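Side-chain contacts in ribonucleoside-diphosphate reductase subunit beta (Streptococcus sanguinis, PDB 4N83), which is the metal-carrying subunit of a class Ib ribonucleotide reductase, which probably supplies DNA precursors by reducing ribonucleoside diphosphates to deoxyribonucleotides: residues D66-E71 with E135-I140; I151-L156 with T196-K201. All coordinates share one frame; numbering follows the deposited sequence.

Contact 1: D66-E71 with E135-I140; sequences DTLQSE and EIINEI. With MN (manganese (II) ion), chain J.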
# COMPACT_ATOMS: atom_id res chain seq x y z
N ASP A 66 -14.85 0.63 2.40
CA ASP A 66 -13.40 0.63 2.62
C ASP A 66 -12.75 -0.63 2.04
O ASP A 66 -11.56 -0.62 1.70
CB ASP A 66 -13.05 0.78 4.11
CG ASP A 66 -12.87 2.23 4.54
OD1 ASP A 66 -12.05 2.94 3.92
OD2 ASP A 66 -13.53 2.66 5.51
N THR A 67 -13.53 -1.70 1.93
CA THR A 67 -13.10 -2.91 1.23
C THR A 67 -13.10 -2.66 -0.28
O THR A 67 -12.19 -3.09 -0.99
CB THR A 67 -14.03 -4.11 1.52
OG1 THR A 67 -14.20 -4.25 2.94
CG2 THR A 67 -13.45 -5.40 0.96
N LEU A 68 -14.14 -1.98 -0.76
CA LEU A 68 -14.26 -1.60 -2.16
C LEU A 68 -13.06 -0.77 -2.63
O LEU A 68 -12.56 -0.97 -3.73
CB LEU A 68 -15.55 -0.80 -2.38
CG LEU A 68 -15.81 -0.22 -3.77
CD1 LEU A 68 -15.96 -1.32 -4.81
CD2 LEU A 68 -17.04 0.67 -3.75
N GLN A 69 -12.62 0.15 -1.78
CA GLN A 69 -11.52 1.06 -2.11
C GLN A 69 -10.16 0.36 -2.11
O GLN A 69 -9.36 0.56 -3.02
CB GLN A 69 -11.49 2.25 -1.15
CG GLN A 69 -12.62 3.25 -1.36
CD GLN A 69 -12.42 4.12 -2.59
OE1 GLN A 69 -11.98 5.26 -2.50
NE2 GLN A 69 -12.74 3.56 -3.76
N SER A 70 -9.90 -0.46 -1.09
CA SER A 70 -8.61 -1.13 -0.94
C SER A 70 -8.30 -2.12 -2.06
O SER A 70 -7.16 -2.21 -2.52
CB SER A 70 -8.52 -1.83 0.42
OG SER A 70 -9.45 -2.90 0.53
N GLU A 71 -9.31 -2.87 -2.49
CA GLU A 71 -9.12 -3.95 -3.45
C GLU A 71 -9.11 -3.46 -4.90
O GLU A 71 -8.16 -3.71 -5.64
CB GLU A 71 -10.19 -5.03 -3.24
CG GLU A 71 -10.14 -5.68 -1.86
CD GLU A 71 -11.24 -6.70 -1.62
OE1 GLU A 71 -12.09 -6.90 -2.52
OE2 GLU A 71 -11.27 -7.30 -0.52
N GLU A 135 -22.31 -0.86 -6.50
CA GLU A 135 -22.39 -1.25 -7.91
C GLU A 135 -22.21 -0.05 -8.84
O GLU A 135 -21.55 -0.17 -9.87
CB GLU A 135 -23.73 -1.93 -8.21
CG GLU A 135 -23.80 -2.63 -9.56
CD GLU A 135 -25.21 -2.99 -9.98
OE1 GLU A 135 -26.11 -3.05 -9.10
OE2 GLU A 135 -25.43 -3.22 -11.18
N ILE A 136 -22.80 1.08 -8.48
CA ILE A 136 -22.66 2.31 -9.26
C ILE A 136 -21.21 2.79 -9.27
O ILE A 136 -20.70 3.24 -10.29
CB ILE A 136 -23.58 3.44 -8.73
CG1 ILE A 136 -25.05 3.07 -8.93
CG2 ILE A 136 -23.28 4.76 -9.42
CD1 ILE A 136 -26.01 3.90 -8.10
N ILE A 137 -20.54 2.68 -8.12
CA ILE A 137 -19.17 3.17 -7.96
C ILE A 137 -18.15 2.25 -8.63
O ILE A 137 -17.25 2.72 -9.32
CB ILE A 137 -18.82 3.37 -6.47
CG1 ILE A 137 -19.73 4.43 -5.83
CG2 ILE A 137 -17.36 3.77 -6.30
CD1 ILE A 137 -19.55 5.84 -6.35
N ASN A 138 -18.27 0.94 -8.41
CA ASN A 138 -17.31 -0.02 -8.97
C ASN A 138 -17.41 -0.13 -10.49
O ASN A 138 -16.40 -0.34 -11.17
CB ASN A 138 -17.49 -1.41 -8.35
CG ASN A 138 -16.32 -2.35 -8.65
OD1 ASN A 138 -15.21 -1.91 -8.93
ND2 ASN A 138 -16.58 -3.65 -8.59
N GLU A 139 -18.62 0.02 -11.02
CA GLU A 139 -18.84 0.06 -12.47
C GLU A 139 -18.07 1.22 -13.10
O GLU A 139 -17.57 1.10 -14.22
CB GLU A 139 -20.35 0.18 -12.77
CG GLU A 139 -20.70 0.21 -14.26
CD GLU A 139 -20.66 1.61 -14.86
OE1 GLU A 139 -21.06 2.58 -14.19
OE2 GLU A 139 -20.24 1.73 -16.03
N ILE A 140 -17.99 2.34 -12.38
CA ILE A 140 -17.21 3.49 -12.83
C ILE A 140 -15.71 3.16 -12.80
O ILE A 140 -14.99 3.51 -13.73
CB ILE A 140 -17.50 4.75 -11.98
CG1 ILE A 140 -18.95 5.19 -12.16
CG2 ILE A 140 -16.56 5.89 -12.36
CD1 ILE A 140 -19.48 6.04 -11.03
MN MN J . -11.35 4.87 3.38

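Contact 2: I151-L156 with T196-K201; sequences IASVFL and TYIGYK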
# COMPACT_ATOMS: atom_id res chain seq x y z
N ILE A 151 -13.71 11.43 -9.59
CA ILE A 151 -14.92 12.06 -9.04
C ILE A 151 -15.67 11.11 -8.11
O ILE A 151 -16.21 11.52 -7.08
CB ILE A 151 -15.88 12.52 -10.17
CG1 ILE A 151 -15.24 13.63 -11.01
CG2 ILE A 151 -17.19 13.02 -9.59
CD1 ILE A 151 -15.84 13.77 -12.40
N ALA A 152 -15.72 9.83 -8.49
CA ALA A 152 -16.45 8.81 -7.73
C ALA A 152 -15.80 8.53 -6.37
O ALA A 152 -16.50 8.36 -5.37
CB ALA A 152 -16.56 7.53 -8.54
N SER A 153 -14.47 8.46 -6.35
CA SER A 153 -13.72 8.21 -5.11
C SER A 153 -13.81 9.40 -4.15
O SER A 153 -13.83 9.21 -2.93
CB SER A 153 -12.26 7.90 -5.42
OG SER A 153 -11.59 7.42 -4.27
N VAL A 154 -13.87 10.61 -4.70
CA VAL A 154 -14.03 11.82 -3.89
C VAL A 154 -15.45 11.89 -3.33
O VAL A 154 -15.63 12.15 -2.14
CB VAL A 154 -13.70 13.11 -4.69
CG1 VAL A 154 -14.09 14.35 -3.90
CG2 VAL A 154 -12.22 13.14 -5.03
N PHE A 155 -16.46 11.66 -4.17
CA PHE A 155 -17.85 11.58 -3.71
C PHE A 155 -18.01 10.49 -2.66
O PHE A 155 -18.73 10.68 -1.67
CB PHE A 155 -18.82 11.30 -4.86
CG PHE A 155 -19.22 12.51 -5.67
CD1 PHE A 155 -19.47 13.74 -5.06
CD2 PHE A 155 -19.38 12.40 -7.04
CE1 PHE A 155 -19.85 14.83 -5.82
CE2 PHE A 155 -19.76 13.49 -7.80
CZ PHE A 155 -20.00 14.71 -7.19
N LEU A 156 -17.36 9.35 -2.88
CA LEU A 156 -17.48 8.21 -1.99
C LEU A 156 -17.06 8.57 -0.57
O LEU A 156 -17.88 8.56 0.35
CB LEU A 156 -16.63 7.03 -2.51
CG LEU A 156 -16.54 5.76 -1.66
CD1 LEU A 156 -17.92 5.27 -1.25
CD2 LEU A 156 -15.78 4.68 -2.41
N THR A 196 -8.48 15.68 -1.06
CA THR A 196 -7.72 16.85 -1.52
C THR A 196 -6.72 16.48 -2.62
O THR A 196 -6.60 17.20 -3.61
CB THR A 196 -6.96 17.51 -0.35
OG1 THR A 196 -7.87 17.80 0.71
CG2 THR A 196 -6.28 18.80 -0.80
N TYR A 197 -6.01 15.37 -2.43
CA TYR A 197 -4.99 14.94 -3.38
C TYR A 197 -5.59 14.42 -4.68
O TYR A 197 -5.17 14.81 -5.77
CB TYR A 197 -4.09 13.87 -2.77
CG TYR A 197 -2.94 13.47 -3.67
CD1 TYR A 197 -1.99 14.41 -4.07
CD2 TYR A 197 -2.78 12.16 -4.11
CE1 TYR A 197 -0.93 14.06 -4.89
CE2 TYR A 197 -1.72 11.79 -4.92
CZ TYR A 197 -0.79 12.75 -5.31
OH TYR A 197 0.26 12.39 -6.12
N ILE A 198 -6.58 13.53 -4.56
CA ILE A 198 -7.28 12.99 -5.72
C ILE A 198 -8.02 14.12 -6.44
O ILE A 198 -8.02 14.19 -7.67
CB ILE A 198 -8.27 11.87 -5.34
CG1 ILE A 198 -7.50 10.64 -4.83
CG2 ILE A 198 -9.13 11.47 -6.54
CD1 ILE A 198 -8.37 9.60 -4.15
N GLY A 199 -8.63 15.02 -5.67
CA GLY A 199 -9.32 16.19 -6.21
C GLY A 199 -8.40 17.21 -6.87
O GLY A 199 -8.83 17.95 -7.76
N TYR A 200 -7.14 17.26 -6.44
CA TYR A 200 -6.15 18.15 -7.04
C TYR A 200 -5.71 17.64 -8.41
O TYR A 200 -5.67 18.40 -9.38
CB TYR A 200 -4.93 18.32 -6.14
CG TYR A 200 -3.72 18.86 -6.88
CD1 TYR A 200 -3.72 20.14 -7.42
CD2 TYR A 200 -2.59 18.08 -7.05
CE1 TYR A 200 -2.63 20.63 -8.10
CE2 TYR A 200 -1.48 18.56 -7.73
CZ TYR A 200 -1.51 19.84 -8.25
OH TYR A 200 -0.41 20.33 -8.93
N LYS A 201 -5.37 16.36 -8.48
CA LYS A 201 -4.97 15.72 -9.74
C LYS A 201 -6.11 15.70 -10.76
O LYS A 201 -5.87 15.64 -11.97
CB LYS A 201 -4.47 14.29 -9.49
CG LYS A 201 -3.11 14.21 -8.82
CD LYS A 201 -1.99 14.50 -9.80
CE LYS A 201 -0.63 14.58 -9.12
NZ LYS A 201 0.45 15.00 -10.06

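Contact 1: D66-E71 with E135-I140
Leu68 and Asn138 bring their CA atoms to 7.6 Å, the nearest backbone approach where helix 49-78 passes helix 128-143 in the ferritin-like helical bundle of the reductase small subunit. The first segment includes a wider, pi-type turn at 69-71; the second is helical throughout. Leu68 carries the meeting with its forked end. Its CD1 lies 3.9 Å from Asn138 CB and reaches the amide carbon CG as well, so the asparagine is met along its carbons rather than at OD1 or ND2. The other prong, Leu68 CD2, stands 4.0 Å from Ile137 CG2, the leucine lying roughly perpendicular to the isoleucine. Leucine suits this place because its two methyls can serve two neighbours at once, and its CG, trans to the backbone N (chi1 175°), holds the fork toward the partner helix. Ile137 presents only its short branch, while the longer one leads away to pack on Ala152. Asn138 OD1 has a weak hydrogen bond with Ser72, which gives its polar end a partner beside the apolar patch. Tyr5 of the second subunit packs on Leu68 and Tyr4 of that subunit on Asn138, placing this side of the contact at the dimer interface. On helix 49-78 itself, Ser70 OG donates to Thr67 O from 34° off the carbonyl plane, sharing that acceptor with Glu71 N. Two residues before Leu68, on another face of the helix, Asp66 joins Glu97, Glu157 and Glu191 at a manganese ion, in a site that also includes His100. It binds through one oxygen: OD1 is 2.1 Å from the manganese, while Asp66 OD2 hydrogen-bonds Tyr104 OH.

Contact 2: I151-L156 with T196-K201
Two roughly antiparallel helices of the ferritin-like bundle meet here, helix 148-160 and helix 178-206, which between them supply Glu157, Glu191 and His194 to the dimanganese site. Over the short segments 151-156 and 196-201 the axes approach to 9.4 Å, with 151° between their directions. The backbones come nearest at Val154 and Gly199, whose CA atoms are 6.8 Å apart. Glycine fits this point because it brings no side chain into the interface, so a methyl of the opposite helix can lie against the main chain: Val154 CG2 is 4.1 Å from Gly199 N. The same methyl meets Ile198 CG2 at 3.8 Å, the two branched side chains running alongside each other in opposite senses. Val154 CG2 sits beside its own backbone N, with CG1 taking the trans position (chi1 171°), and this rotation leaves a single methyl to serve both neighbours. Ile198 divides its branches between two residues: CG2 goes to the valine, while the longer arm, extended by a chi2 of 167°, sets CD1 3.9 Å from Ser153 OG. Beta-branched residues hold methyls close to the helix surface, which suits a contact made by CG2 groups against a neighbouring backbone. Leu77 of helix 49-78 packs on both Ser153 and Ile198. The side chain of Ser153 comes within about 5 Å (nearest atoms) of a manganese ion, not the one that Asp66 binds; its hydroxyl is a small polar group in buried surroundings, and it probably hydrogen-bonds the side-chain amide of Gln69. Between the two segments, then, attraction rests on van der Waals contact and burial of methyls, while the polar side-chain atom at the interface, Ser153 OG, probably finds its partner on a third helix, 49-78.

Overall arrangement
From the N terminus, the chain runs through 66-71 on helix 49-78, passes along helices 84-111 and 114-124, and closes contact 1 when helix 128-143 packs back at 135-140. A short connection leads into helix 148-160, where contact 2 opens at 151-156; helix 162-173 intervenes before helix 178-206 returns to close it at 196-201. The two closures therefore follow in series, neither crossing nor nesting, with centres about 14 Å apart. They nevertheless touch: Ile140 packs on Ala152, and Gln69 on Leu156. Together they join four helices in one continuous core, with contact 1 nearer the second subunit and contributing a metal ligand, Asp66, and contact 2 lying beside the dimanganese site.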